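Local atomic coordinates of SAM-dependent methyltransferase (Anabaena variabilis ATCC 29413, PDB entry 3GGD), a protein that probably transfers a methyl group from S-adenosylmethionine to a substrate not yet identified, and binds the product S-adenosylhomocysteine. Residues P32-R41 with F221-Y232; L58-G66 with L74-D85. All blocks are in the same frame, centred on the assembly; numbering follows the deposited sequence. Where two conformers were deposited one is given.

Contact 1 of 2, residues P32-R41 with F221-Y232. With SAH (S-adenosyl-L-homocysteine), chain E; EDO (1,2-ethanediol), chain K; EDO (1,2-ethanediol), chain L; EDO (1,2-ethanediol), chain P.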
loop_
_atom_site.group_PDB
_atom_site.type_symbol
_atom_site.label_atom_id
_atom_site.label_comp_id
_atom_site.label_asym_id
_atom_site.label_seq_id
_atom_site.Cartn_x
_atom_site.Cartn_y
_atom_site.Cartn_z
ATOM N N PRO A 32 -5.261 -10.199 -13.703
ATOM C CA PRO A 32 -3.983 -9.989 -13.041
ATOM C C PRO A 32 -3.944 -8.715 -12.232
ATOM O O PRO A 32 -4.628 -7.747 -12.562
ATOM C CB PRO A 32 -2.981 -9.913 -14.187
ATOM C CG PRO A 32 -3.677 -10.379 -15.369
ATOM C CD PRO A 32 -5.141 -10.168 -15.166
ATOM N N VAL A 33 -3.129 -8.733 -11.175
ATOM C CA VAL A 33 -3.032 -7.623 -10.232
ATOM C C VAL A 33 -1.585 -7.157 -10.259
ATOM O O VAL A 33 -0.668 -7.843 -9.805
ATOM C CB VAL A 33 -3.498 -8.062 -8.818
ATOM C CG1 VAL A 33 -3.297 -6.940 -7.791
ATOM C CG2 VAL A 33 -4.971 -8.553 -8.875
ATOM N N LEU A 34 -1.394 -5.978 -10.819
ATOM C CA LEU A 34 -0.075 -5.452 -11.141
ATOM C C LEU A 34 0.971 -5.570 -10.033
ATOM O O LEU A 34 2.116 -5.928 -10.287
ATOM C CB LEU A 34 -0.214 -3.952 -11.524
ATOM C CG LEU A 34 1.058 -3.139 -11.766
ATOM C CD1 LEU A 34 1.717 -3.629 -13.050
ATOM C CD2 LEU A 34 0.732 -1.620 -11.819
ATOM N N TRP A 35 0.581 -5.218 -8.813
ATOM C CA TRP A 35 1.526 -5.177 -7.683
ATOM C C TRP A 35 1.634 -6.492 -6.896
ATOM O O TRP A 35 2.426 -6.576 -5.945
ATOM C CB TRP A 35 1.109 -4.090 -6.702
ATOM C CG TRP A 35 -0.326 -4.240 -6.324
ATOM C CD1 TRP A 35 -0.849 -5.062 -5.364
ATOM C CD2 TRP A 35 -1.426 -3.596 -6.951
ATOM N NE1 TRP A 35 -2.236 -4.952 -5.355
ATOM C CE2 TRP A 35 -2.605 -4.058 -6.324
ATOM C CE3 TRP A 35 -1.536 -2.666 -7.988
ATOM C CZ2 TRP A 35 -3.876 -3.610 -6.700
ATOM C CZ3 TRP A 35 -2.793 -2.226 -8.362
ATOM C CH2 TRP A 35 -3.942 -2.704 -7.718
ATOM N N ASP A 36 0.899 -7.516 -7.308
ATOM C CA ASP A 36 0.747 -8.712 -6.475
ATOM C C ASP A 36 1.894 -9.712 -6.734
ATOM O O ASP A 36 1.694 -10.827 -7.209
ATOM C CB ASP A 36 -0.645 -9.314 -6.718
ATOM C CG ASP A 36 -1.048 -10.355 -5.682
ATOM O OD1 ASP A 36 -0.504 -10.344 -4.543
ATOM O OD2 ASP A 36 -1.955 -11.157 -5.997
ATOM N N ALA A 37 3.106 -9.261 -6.441
ATOM C CA ALA A 37 4.313 -10.067 -6.591
ATOM C C ALA A 37 4.372 -11.174 -5.529
ATOM O O ALA A 37 3.862 -11.011 -4.442
ATOM C CB ALA A 37 5.581 -9.156 -6.442
ATOM N N ASN A 38 5.026 -12.281 -5.848
ATOM C CA ASN A 38 5.239 -13.320 -4.864
ATOM C C ASN A 38 6.010 -12.757 -3.655
ATOM O O ASN A 38 6.804 -11.828 -3.800
ATOM C CB ASN A 38 5.966 -14.504 -5.489
ATOM C CG ASN A 38 7.249 -14.114 -6.152
ATOM O OD1 ASN A 38 7.243 -13.370 -7.139
ATOM N ND2 ASN A 38 8.365 -14.628 -5.637
ATOM N N VAL A 39 5.720 -13.291 -2.465
ATOM C CA VAL A 39 6.249 -12.732 -1.211
ATOM C C VAL A 39 7.777 -12.597 -1.195
ATOM O O VAL A 39 8.327 -11.669 -0.598
ATOM C CB VAL A 39 5.747 -13.546 0.024
ATOM C CG1 VAL A 39 4.209 -13.350 0.176
ATOM C CG2 VAL A 39 6.194 -15.058 -0.064
ATOM N N GLU A 40 8.457 -13.516 -1.848
ATOM C CA GLU A 40 9.904 -13.489 -1.888
ATOM C C GLU A 40 10.472 -12.208 -2.498
ATOM O O GLU A 40 11.601 -11.862 -2.195
ATOM C CB GLU A 40 10.476 -14.705 -2.597
ATOM C CG GLU A 40 10.157 -16.041 -1.917
ATOM C CD GLU A 40 8.816 -16.675 -2.318
ATOM O OE1 GLU A 40 8.059 -16.033 -3.090
ATOM O OE2 GLU A 40 8.538 -17.845 -1.878
ATOM N N ARG A 41 9.689 -11.510 -3.327
ATOM C CA ARG A 41 10.134 -10.261 -3.957
ATOM C C ARG A 41 9.411 -9.056 -3.324
ATOM O O ARG A 41 9.513 -7.942 -3.831
ATOM C CB ARG A 41 9.744 -10.246 -5.456
ATOM C CG ARG A 41 10.334 -11.313 -6.277
ATOM C CD ARG A 41 10.158 -11.074 -7.780
ATOM N NE ARG A 41 8.795 -11.206 -8.317
ATOM C CZ ARG A 41 8.145 -10.288 -9.059
ATOM N NH1 ARG A 41 8.686 -9.091 -9.391
ATOM N NH2 ARG A 41 6.922 -10.593 -9.507
ATOM N N PHE A 221 10.462 -1.367 -6.573
ATOM C CA PHE A 221 9.168 -1.947 -6.233
ATOM C C PHE A 221 8.908 -3.042 -7.244
ATOM O O PHE A 221 9.127 -2.847 -8.435
ATOM C CB PHE A 221 8.045 -0.925 -6.295
ATOM C CG PHE A 221 6.734 -1.469 -5.843
ATOM C CD1 PHE A 221 6.445 -1.567 -4.492
ATOM C CD2 PHE A 221 5.792 -1.918 -6.764
ATOM C CE1 PHE A 221 5.228 -2.111 -4.063
ATOM C CE2 PHE A 221 4.577 -2.435 -6.352
ATOM C CZ PHE A 221 4.291 -2.537 -5.001
ATOM N N GLN A 222 8.471 -4.201 -6.783
ATOM C CA GLN A 222 8.283 -5.327 -7.696
ATOM C C GLN A 222 6.856 -5.509 -8.192
ATOM O O GLN A 222 5.925 -5.656 -7.389
ATOM C CB GLN A 222 8.737 -6.593 -7.014
ATOM C CG GLN A 222 10.170 -6.529 -6.566
ATOM C CD GLN A 222 11.170 -6.827 -7.663
ATOM O OE1 GLN A 222 10.921 -7.631 -8.587
ATOM N NE2 GLN A 222 12.340 -6.195 -7.544
ATOM N N SER A 223 6.695 -5.504 -9.513
ATOM C CA SER A 223 5.411 -5.731 -10.157
ATOM C C SER A 223 5.425 -7.119 -10.807
ATOM O O SER A 223 6.459 -7.778 -10.830
ATOM C CB SER A 223 5.118 -4.666 -11.232
ATOM O OG SER A 223 5.655 -4.994 -12.498
ATOM N N ILE A 224 4.288 -7.544 -11.344
ATOM C CA ILE A 224 4.192 -8.846 -12.021
ATOM C C ILE A 224 4.235 -8.658 -13.551
ATOM O O ILE A 224 4.127 -9.615 -14.310
ATOM C CB ILE A 224 2.887 -9.614 -11.636
ATOM C CG1 ILE A 224 1.636 -8.871 -12.173
ATOM C CG2 ILE A 224 2.838 -9.817 -10.159
ATOM C CD1 ILE A 224 0.410 -9.717 -12.327
ATOM N N HIS A 225 4.347 -7.417 -14.011
ATOM C CA HIS A 225 4.442 -7.198 -15.448
ATOM C C HIS A 225 5.806 -7.600 -15.993
ATOM O O HIS A 225 6.838 -7.042 -15.588
ATOM C CB HIS A 225 4.224 -5.742 -15.820
ATOM C CG HIS A 225 4.288 -5.511 -17.290
ATOM N ND1 HIS A 225 3.268 -5.885 -18.143
ATOM C CD2 HIS A 225 5.272 -5.010 -18.069
ATOM C CE1 HIS A 225 3.620 -5.600 -19.385
ATOM N NE2 HIS A 225 4.827 -5.064 -19.364
ATOM N N LYS A 226 5.792 -8.513 -16.958
ATOM C CA LYS A 226 7.010 -8.986 -17.601
ATOM C C LYS A 226 7.315 -8.186 -18.853
ATOM O O LYS A 226 6.478 -8.076 -19.739
ATOM C CB LYS A 226 6.880 -10.457 -18.024
ATOM C CG LYS A 226 6.923 -11.431 -16.889
ATOM C CD LYS A 226 7.184 -12.873 -17.399
ATOM C CE LYS A 226 7.095 -13.937 -16.236
ATOM N NZ LYS A 226 5.727 -14.021 -15.521
ATOM N N LEU A 227 8.533 -7.676 -18.916
ATOM C CA LEU A 227 9.012 -6.949 -20.048
ATOM C C LEU A 227 9.492 -7.974 -21.099
ATOM O O LEU A 227 9.673 -9.149 -20.786
ATOM C CB LEU A 227 10.135 -6.022 -19.613
ATOM C CG LEU A 227 9.716 -4.956 -18.613
ATOM C CD1 LEU A 227 10.932 -4.303 -17.995
ATOM C CD2 LEU A 227 8.791 -3.938 -19.285
ATOM N N PRO A 228 9.685 -7.535 -22.350
ATOM C CA PRO A 228 10.084 -8.476 -23.409
ATOM C C PRO A 228 11.401 -9.238 -23.163
ATOM O O PRO A 228 11.558 -10.344 -23.652
ATOM C CB PRO A 228 10.158 -7.593 -24.639
ATOM C CG PRO A 228 9.305 -6.411 -24.309
ATOM C CD PRO A 228 9.522 -6.174 -22.881
ATOM N N ASP A 229 12.347 -8.679 -22.417
ATOM C CA ASP A 229 13.572 -9.437 -22.125
ATOM C C ASP A 229 13.321 -10.540 -21.088
ATOM O O ASP A 229 14.221 -11.320 -20.775
ATOM C CB ASP A 229 14.699 -8.518 -21.639
ATOM C CG ASP A 229 14.415 -7.920 -20.286
ATOM O OD1 ASP A 229 13.368 -8.269 -19.705
ATOM O OD2 ASP A 229 15.220 -7.090 -19.812
ATOM N N GLY A 230 12.095 -10.621 -20.575
ATOM C CA GLY A 230 11.775 -11.589 -19.510
ATOM C C GLY A 230 11.851 -11.072 -18.080
ATOM O O GLY A 230 11.332 -11.706 -17.167
ATOM N N ASN A 231 12.500 -9.935 -17.855
ATOM C CA ASN A 231 12.528 -9.341 -16.533
ATOM C C ASN A 231 11.216 -8.668 -16.174
ATOM O O ASN A 231 10.465 -8.304 -17.055
ATOM C CB ASN A 231 13.640 -8.324 -16.459
ATOM C CG ASN A 231 14.977 -8.959 -16.660
ATOM O OD1 ASN A 231 15.294 -9.920 -15.970
ATOM N ND2 ASN A 231 15.758 -8.464 -17.620
ATOM N N TYR A 232 10.953 -8.533 -14.874
ATOM C CA TYR A 232 9.775 -7.834 -14.397
ATOM C C TYR A 232 9.993 -6.326 -14.366
ATOM O O TYR A 232 11.089 -5.869 -14.079
ATOM C CB TYR A 232 9.400 -8.271 -12.987
ATOM C CG TYR A 232 8.846 -9.652 -12.912
ATOM C CD1 TYR A 232 7.569 -9.912 -13.339
ATOM C CD2 TYR A 232 9.598 -10.699 -12.400
ATOM C CE1 TYR A 232 7.037 -11.172 -13.272
ATOM C CE2 TYR A 232 9.077 -11.982 -12.317
ATOM C CZ TYR A 232 7.795 -12.207 -12.757
ATOM O OH TYR A 232 7.244 -13.463 -12.706
HETATM N N SAH E . -0.777 -3.535 0.141
HETATM C CA SAH E . -1.376 -4.410 -0.901
HETATM C CB SAH E . -2.260 -3.650 -1.913
HETATM C CG SAH E . -1.662 -2.469 -2.698
HETATM S SD SAH E . -2.807 -1.767 -3.900
HETATM C C SAH E . -0.313 -5.195 -1.654
HETATM O O SAH E . -0.624 -6.248 -2.268
HETATM O OXT SAH E . 0.850 -4.795 -1.690
HETATM C "C5'" SAH E . -3.481 -0.418 -2.972
HETATM C "C4'" SAH E . -4.574 -0.872 -1.960
HETATM O "O4'" SAH E . -5.055 0.274 -1.216
HETATM C "C3'" SAH E . -5.844 -1.507 -2.554
HETATM O "O3'" SAH E . -6.147 -2.764 -1.974
HETATM C "C2'" SAH E . -6.956 -0.522 -2.217
HETATM O "O2'" SAH E . -8.287 -1.073 -2.134
HETATM C "C1'" SAH E . -6.439 0.114 -0.940
HETATM N N9 SAH E . -7.063 1.404 -0.623
HETATM C C8 SAH E . -7.309 2.393 -1.526
HETATM N N7 SAH E . -7.859 3.451 -0.908
HETATM C C5 SAH E . -7.974 3.119 0.413
HETATM C C6 SAH E . -8.532 3.779 1.588
HETATM N N6 SAH E . -9.060 5.009 1.386
HETATM N N1 SAH E . -8.532 3.156 2.775
HETATM C C2 SAH E . -8.011 1.893 2.893
HETATM N N3 SAH E . -7.508 1.245 1.842
HETATM C C4 SAH E . -7.486 1.779 0.605
HETATM C C1 EDO K . 1.714 -13.915 -6.123
HETATM O O1 EDO K . 2.445 -14.955 -5.490
HETATM C C2 EDO K . 0.514 -13.717 -5.229
HETATM O O2 EDO K . -0.698 -14.002 -5.937
HETATM C C1 EDO L . 8.955 -4.484 -3.199
HETATM O O1 EDO L . 8.159 -5.408 -3.963
HETATM C C2 EDO L . 8.898 -4.769 -1.671
HETATM O O2 EDO L . 7.548 -4.951 -1.141
HETATM C C1 EDO P . 5.339 -3.717 -22.391
HETATM O O1 EDO P . 6.225 -4.825 -22.101
HETATM C C2 EDO P . 5.575 -2.562 -21.419
HETATM O O2 EDO P . 4.687 -1.426 -21.586
#
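Arg41 lays its guanidinium flat on the Tyr232 ring: CZ stands 3.8 Å from the ring centroid, the two planes are only 13° apart, and NH2 sits over the middle of the ring. Ala37 CB covers the opposite face of the guanidinium, which is thus sandwiched between a methyl and an aromatic face. Its edge does the hydrogen bonding. NH1 and NH2 grip one atom end-on, Ser223 O, with NH1 at 3.0 Å from it, both coming from the same face of that carbonyl's plane. NH1 also reaches Gln222 OE1 at 2.8 Å, in the amide's carbonyl plane and on a lone pair, although amide and guanidinium are perpendicular. Gln222 brings OE1 there by bending back at its second torsion (chi2 -82°). NE, the remaining guanidinium nitrogen, goes to Asn38 OD1 within its own loop.

Beyond the arginine, Ile224 closes on the turn Val33 to Asp36. Its N donates to Leu34 O at 2.9 Å, CG2 lies 3.3 Å from Asp36 O, and CD1 touches Val33 O and Pro32 CB. CG1 is placed between the backbone N and the carbonyl carbon (chi1 67°), which carries CD1 over the turn. Trp35 CB abuts the edge of the Phe221 ring, 3.9 Å from Phe221 CE2, while the indole turns away to the cofactor: the sulfur of S-adenosylhomocysteine, SD, lies over one face at 3.3 Å from Trp35 CE2, and Val33 CG1 covers the other. Arg131, whose backbone O binds the same cofactor, donates to Trp35 O. Arg41 thus carries the polar side-chain bonding between the two loops, beside the Ile224 N to Leu34 O bond; its positive charge is probably eased by neutral oxygens and the Tyr232 face, which together hold the guanidinium's tilt.

Contact 2 of 2, residues L58-G66 with L74-D85. With SAH (S-adenosyl-L-homocysteine), chain E; SO4 (sulfate ion), chain H.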
loop_
_atom_site.group_PDB
_atom_site.type_symbol
_atom_site.label_atom_id
_atom_site.label_comp_id
_atom_site.label_asym_id
_atom_site.label_seq_id
_atom_site.Cartn_x
_atom_site.Cartn_y
_atom_site.Cartn_z
ATOM N N LEU A 58 2.568 -5.593 20.172
ATOM C CA LEU A 58 1.446 -4.817 19.701
ATOM C C LEU A 58 0.826 -5.538 18.516
ATOM O O LEU A 58 1.522 -6.277 17.784
ATOM C CB LEU A 58 1.858 -3.409 19.266
ATOM C CG LEU A 58 2.565 -2.471 20.248
ATOM C CD1 LEU A 58 2.860 -1.150 19.526
ATOM C CD2 LEU A 58 1.741 -2.204 21.515
ATOM N N PRO A 59 -0.463 -5.293 18.283
ATOM C CA PRO A 59 -1.049 -5.854 17.084
ATOM C C PRO A 59 -0.389 -5.224 15.858
ATOM O O PRO A 59 0.063 -4.073 15.932
ATOM C CB PRO A 59 -2.537 -5.414 17.149
ATOM C CG PRO A 59 -2.599 -4.318 18.154
ATOM C CD PRO A 59 -1.412 -4.458 19.053
ATOM N N LEU A 60 -0.325 -5.989 14.775
ATOM C CA LEU A 60 0.210 -5.521 13.509
ATOM C C LEU A 60 -0.922 -5.321 12.527
ATOM O O LEU A 60 -1.667 -6.267 12.245
ATOM C CB LEU A 60 1.198 -6.518 12.892
ATOM C CG LEU A 60 1.806 -6.089 11.529
ATOM C CD1 LEU A 60 2.567 -4.744 11.568
ATOM C CD2 LEU A 60 2.725 -7.188 11.013
ATOM N N ILE A 61 -1.013 -4.102 11.980
ATOM C CA ILE A 61 -1.962 -3.821 10.933
ATOM C C ILE A 61 -1.271 -3.811 9.579
ATOM O O ILE A 61 -0.238 -3.157 9.417
ATOM C CB ILE A 61 -2.653 -2.437 11.137
ATOM C CG1 ILE A 61 -3.613 -2.489 12.366
ATOM C CG2 ILE A 61 -3.390 -1.991 9.834
ATOM C CD1 ILE A 61 -4.151 -1.074 12.817
ATOM N N ASP A 62 -1.818 -4.598 8.632
ATOM C CA ASP A 62 -1.472 -4.518 7.179
ATOM C C ASP A 62 -2.488 -3.543 6.636
ATOM O O ASP A 62 -3.654 -3.881 6.432
ATOM C CB ASP A 62 -1.587 -5.872 6.460
ATOM C CG ASP A 62 -1.075 -5.829 5.024
ATOM O OD1 ASP A 62 -0.846 -4.721 4.481
ATOM O OD2 ASP A 62 -0.914 -6.918 4.425
ATOM N N PHE A 63 -2.059 -2.291 6.499
ATOM C CA PHE A 63 -2.948 -1.204 6.114
ATOM C C PHE A 63 -3.076 -1.153 4.585
ATOM O O PHE A 63 -2.055 -1.040 3.899
ATOM C CB PHE A 63 -2.413 0.155 6.589
ATOM C CG PHE A 63 -3.432 1.210 6.457
ATOM C CD1 PHE A 63 -3.674 1.796 5.227
ATOM C CD2 PHE A 63 -4.264 1.500 7.522
ATOM C CE1 PHE A 63 -4.683 2.714 5.067
ATOM C CE2 PHE A 63 -5.297 2.432 7.378
ATOM C CZ PHE A 63 -5.521 3.021 6.136
ATOM N N ALA A 64 -4.308 -1.239 4.058
ATOM C CA ALA A 64 -4.551 -1.313 2.589
ATOM C C ALA A 64 -3.980 -2.654 2.076
ATOM O O ALA A 64 -3.167 -2.733 1.144
ATOM C CB ALA A 64 -3.967 -0.059 1.813
ATOM N N CYS A 65 -4.390 -3.719 2.745
ATOM C CA CYS A 65 -3.857 -5.052 2.517
ATOM C C CYS A 65 -4.245 -5.723 1.185
ATOM O O CYS A 65 -3.722 -6.805 0.845
ATOM C CB CYS A 65 -4.278 -5.957 3.674
ATOM S SG CYS A 65 -6.092 -6.217 3.762
ATOM N N GLY A 66 -5.192 -5.137 0.450
ATOM C CA GLY A 66 -5.597 -5.704 -0.838
ATOM C C GLY A 66 -6.109 -7.132 -0.658
ATOM O O GLY A 66 -6.883 -7.412 0.270
ATOM N N LEU A 74 2.985 -12.157 6.807
ATOM C CA LEU A 74 3.129 -11.454 8.071
ATOM C C LEU A 74 2.562 -12.284 9.230
ATOM O O LEU A 74 3.131 -12.333 10.317
ATOM C CB LEU A 74 2.420 -10.084 8.005
ATOM C CG LEU A 74 3.115 -9.051 7.113
ATOM C CD1 LEU A 74 2.247 -7.781 6.983
ATOM C CD2 LEU A 74 4.561 -8.707 7.631
ATOM N N SER A 75 1.451 -12.980 8.977
ATOM C CA SER A 75 0.769 -13.716 10.040
ATOM C C SER A 75 1.588 -14.906 10.478
ATOM O O SER A 75 1.373 -15.435 11.553
ATOM C CB SER A 75 -0.621 -14.177 9.586
ATOM O OG SER A 75 -0.560 -15.342 8.779
ATOM N N GLN A 76 2.504 -15.365 9.638
ATOM C CA GLN A 76 3.374 -16.511 10.007
ATOM C C GLN A 76 4.481 -16.045 10.977
ATOM O O GLN A 76 5.023 -16.814 11.729
ATOM C CB GLN A 76 3.903 -17.190 8.732
ATOM C CG GLN A 76 2.751 -17.932 8.001
ATOM C CD GLN A 76 2.901 -18.075 6.456
ATOM O OE1 GLN A 76 3.589 -17.275 5.794
ATOM N NE2 GLN A 76 2.215 -19.095 5.876
ATOM N N PHE A 77 4.736 -14.742 11.016
ATOM C CA PHE A 77 5.815 -14.187 11.842
ATOM C C PHE A 77 5.318 -13.397 13.057
ATOM O O PHE A 77 6.019 -13.294 14.025
ATOM C CB PHE A 77 6.720 -13.256 10.973
ATOM C CG PHE A 77 7.626 -14.015 10.034
ATOM C CD1 PHE A 77 7.142 -14.511 8.832
ATOM C CD2 PHE A 77 8.953 -14.281 10.387
ATOM C CE1 PHE A 77 7.966 -15.243 7.981
ATOM C CE2 PHE A 77 9.763 -15.007 9.559
ATOM C CZ PHE A 77 9.286 -15.500 8.356
ATOM N N PHE A 78 4.141 -12.788 12.980
ATOM C CA PHE A 78 3.619 -11.970 14.082
ATOM C C PHE A 78 2.427 -12.652 14.729
ATOM O O PHE A 78 1.621 -13.265 14.030
ATOM C CB PHE A 78 3.186 -10.600 13.580
ATOM C CG PHE A 78 4.318 -9.715 13.213
ATOM C CD1 PHE A 78 4.902 -9.792 11.950
ATOM C CD2 PHE A 78 4.822 -8.815 14.122
ATOM C CE1 PHE A 78 5.957 -8.986 11.593
ATOM C CE2 PHE A 78 5.902 -7.975 13.780
ATOM C CZ PHE A 78 6.475 -8.078 12.503
ATOM N N PRO A 79 2.284 -12.506 16.056
ATOM C CA PRO A 79 1.205 -13.205 16.748
ATOM C C PRO A 79 -0.209 -12.765 16.340
ATOM O O PRO A 79 -1.110 -13.594 16.293
ATOM C CB PRO A 79 1.473 -12.925 18.248
ATOM C CG PRO A 79 2.371 -11.819 18.323
ATOM C CD PRO A 79 3.111 -11.712 16.983
ATOM N N ARG A 80 -0.381 -11.488 16.024
ATOM C CA ARG A 80 -1.706 -10.976 15.701
ATOM C C ARG A 80 -1.648 -9.973 14.561
ATOM O O ARG A 80 -0.993 -8.930 14.664
ATOM C CB ARG A 80 -2.339 -10.337 16.941
ATOM C CG ARG A 80 -3.730 -9.762 16.697
ATOM C CD ARG A 80 -4.218 -8.968 17.901
ATOM N NE ARG A 80 -5.565 -8.446 17.673
ATOM C CZ ARG A 80 -6.204 -7.625 18.500
ATOM N NH1 ARG A 80 -5.635 -7.194 19.612
ATOM N NH2 ARG A 80 -7.433 -7.239 18.199
ATOM N N VAL A 81 -2.363 -10.290 13.482
ATOM C CA VAL A 81 -2.404 -9.447 12.288
ATOM C C VAL A 81 -3.850 -9.068 11.936
ATOM O O VAL A 81 -4.755 -9.901 11.945
ATOM C CB VAL A 81 -1.714 -10.146 11.091
ATOM C CG1 VAL A 81 -1.794 -9.270 9.803
ATOM C CG2 VAL A 81 -0.209 -10.540 11.447
ATOM N N ILE A 82 -4.032 -7.790 11.607
ATOM C CA ILE A 82 -5.292 -7.252 11.154
ATOM C C ILE A 82 -5.057 -6.652 9.754
ATOM O O ILE A 82 -4.238 -5.769 9.565
ATOM C CB ILE A 82 -5.810 -6.168 12.114
ATOM C CG1 ILE A 82 -6.025 -6.764 13.518
ATOM C CG2 ILE A 82 -7.118 -5.551 11.586
ATOM C CD1 ILE A 82 -6.119 -5.729 14.647
ATOM N N GLY A 83 -5.795 -7.148 8.776
ATOM C CA GLY A 83 -5.727 -6.642 7.407
ATOM C C GLY A 83 -6.887 -5.678 7.177
ATOM O O GLY A 83 -8.057 -6.041 7.317
ATOM N N LEU A 84 -6.557 -4.429 6.880
ATOM C CA LEU A 84 -7.567 -3.398 6.657
ATOM C C LEU A 84 -7.551 -2.958 5.182
ATOM O O LEU A 84 -6.482 -2.743 4.588
ATOM C CB LEU A 84 -7.295 -2.191 7.539
ATOM C CG LEU A 84 -7.330 -2.382 9.070
ATOM C CD1 LEU A 84 -6.948 -1.022 9.735
ATOM C CD2 LEU A 84 -8.662 -2.912 9.539
ATOM N N ASP A 85 -8.739 -2.790 4.607
ATOM C CA ASP A 85 -8.848 -2.275 3.259
ATOM C C ASP A 85 -10.204 -1.611 3.094
ATOM O O ASP A 85 -11.198 -2.000 3.746
ATOM C CB ASP A 85 -8.644 -3.386 2.223
ATOM C CG ASP A 85 -8.184 -2.840 0.869
ATOM O OD1 ASP A 85 -9.050 -2.359 0.079
ATOM O OD2 ASP A 85 -6.944 -2.883 0.594
HETATM N N SAH E . -0.777 -3.535 0.141
HETATM C CA SAH E . -1.376 -4.410 -0.901
HETATM C CB SAH E . -2.260 -3.650 -1.913
HETATM C CG SAH E . -1.662 -2.469 -2.698
HETATM S SD SAH E . -2.807 -1.767 -3.900
HETATM C C SAH E . -0.313 -5.195 -1.654
HETATM O O SAH E . -0.624 -6.248 -2.268
HETATM O OXT SAH E . 0.850 -4.795 -1.690
HETATM C "C5'" SAH E . -3.481 -0.418 -2.972
HETATM C "C4'" SAH E . -4.574 -0.872 -1.960
HETATM O "O4'" SAH E . -5.055 0.274 -1.216
HETATM C "C3'" SAH E . -5.844 -1.507 -2.554
HETATM O "O3'" SAH E . -6.147 -2.764 -1.974
HETATM C "C2'" SAH E . -6.956 -0.522 -2.217
HETATM O "O2'" SAH E . -8.287 -1.073 -2.134
HETATM C "C1'" SAH E . -6.439 0.114 -0.940
HETATM N N9 SAH E . -7.063 1.404 -0.623
HETATM C C8 SAH E . -7.309 2.393 -1.526
HETATM N N7 SAH E . -7.859 3.451 -0.908
HETATM C C5 SAH E . -7.974 3.119 0.413
HETATM C C6 SAH E . -8.532 3.779 1.588
HETATM N N6 SAH E . -9.060 5.009 1.386
HETATM N N1 SAH E . -8.532 3.156 2.775
HETATM C C2 SAH E . -8.011 1.893 2.893
HETATM N N3 SAH E . -7.508 1.245 1.842
HETATM C C4 SAH E . -7.486 1.779 0.605
HETATM S S SO4 H . -10.580 -6.281 14.910
HETATM O O1 SO4 H . -9.695 -7.036 15.809
HETATM O O2 SO4 H . -10.456 -6.676 13.509
HETATM O O3 SO4 H . -10.261 -4.871 15.066
HETATM O O4 SO4 H . -11.975 -6.508 15.290
HETATM O O HOH W 1 1.395 -9.054 16.311
#
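Leu60 and Val81 open the parallel pairing of a Rossmann-like beta-alpha-beta unit, in which strand 60-63 leads through helix 69-77 to strand 81-85. The ladder runs from Leu60 N to Arg80 O (3.0 Å) through Leu84 N to Asp62 O and on to Cys65 N, which donates to Leu84 O, the strand axes approaching to 4.7 Å. Leu60 shows how helix 69-77 and the turn after it pack on the sheet. Its CB lies 3.7 Å from Arg80 O; CG, set opposite the backbone N (chi1 180°), carries the branch toward the helix; CD2 ends over the Phe78 ring, 3.7 Å from its centroid in a CH-pi contact, and also touches Leu74 CD1. Asp62, on the same face, bonds through OD2 to Thr71. On the other face Ile61 CG2 meets Leu84 CD1 at 3.7 Å. Ending strand 81-85, Asp85 takes both ribose hydroxyls of S-adenosylhomocysteine, O2' on OD1 and O3' on OD2, while Ala64 O, just after strand 60-63, receives the cofactor's amino N. An asparagine in place of Asp85 would probably lose a ribose hydroxyl's acceptor and, depending on its flip, set an NH2 against Gly66 N. That backbone N donates to Asp85 OD2 at 2.9 Å, from above the carboxylate plane.

Contact 2 belongs to the buried core of the fold, whereas contact 1 is partly buried and joins two loops, one before helix 43-50 and one between strands 211-217 and 237-244. Their centres lie 23 Å apart and their nearest atoms about 6 Å, yet both touch S-adenosylhomocysteine: the loop of contact 1 offers an indole face to the sulfur, and contact 2 offers oxygens to the ribose and the amino group. In the sheet a regular backbone ladder does the joining, with mostly apolar side chains on both faces; between the loops a single cross-loop backbone bond is supplemented by arginine side-chain bonds and stacking. Helix 69-77, part of contact 2, also meets contact 1 through Val39 and Asp36.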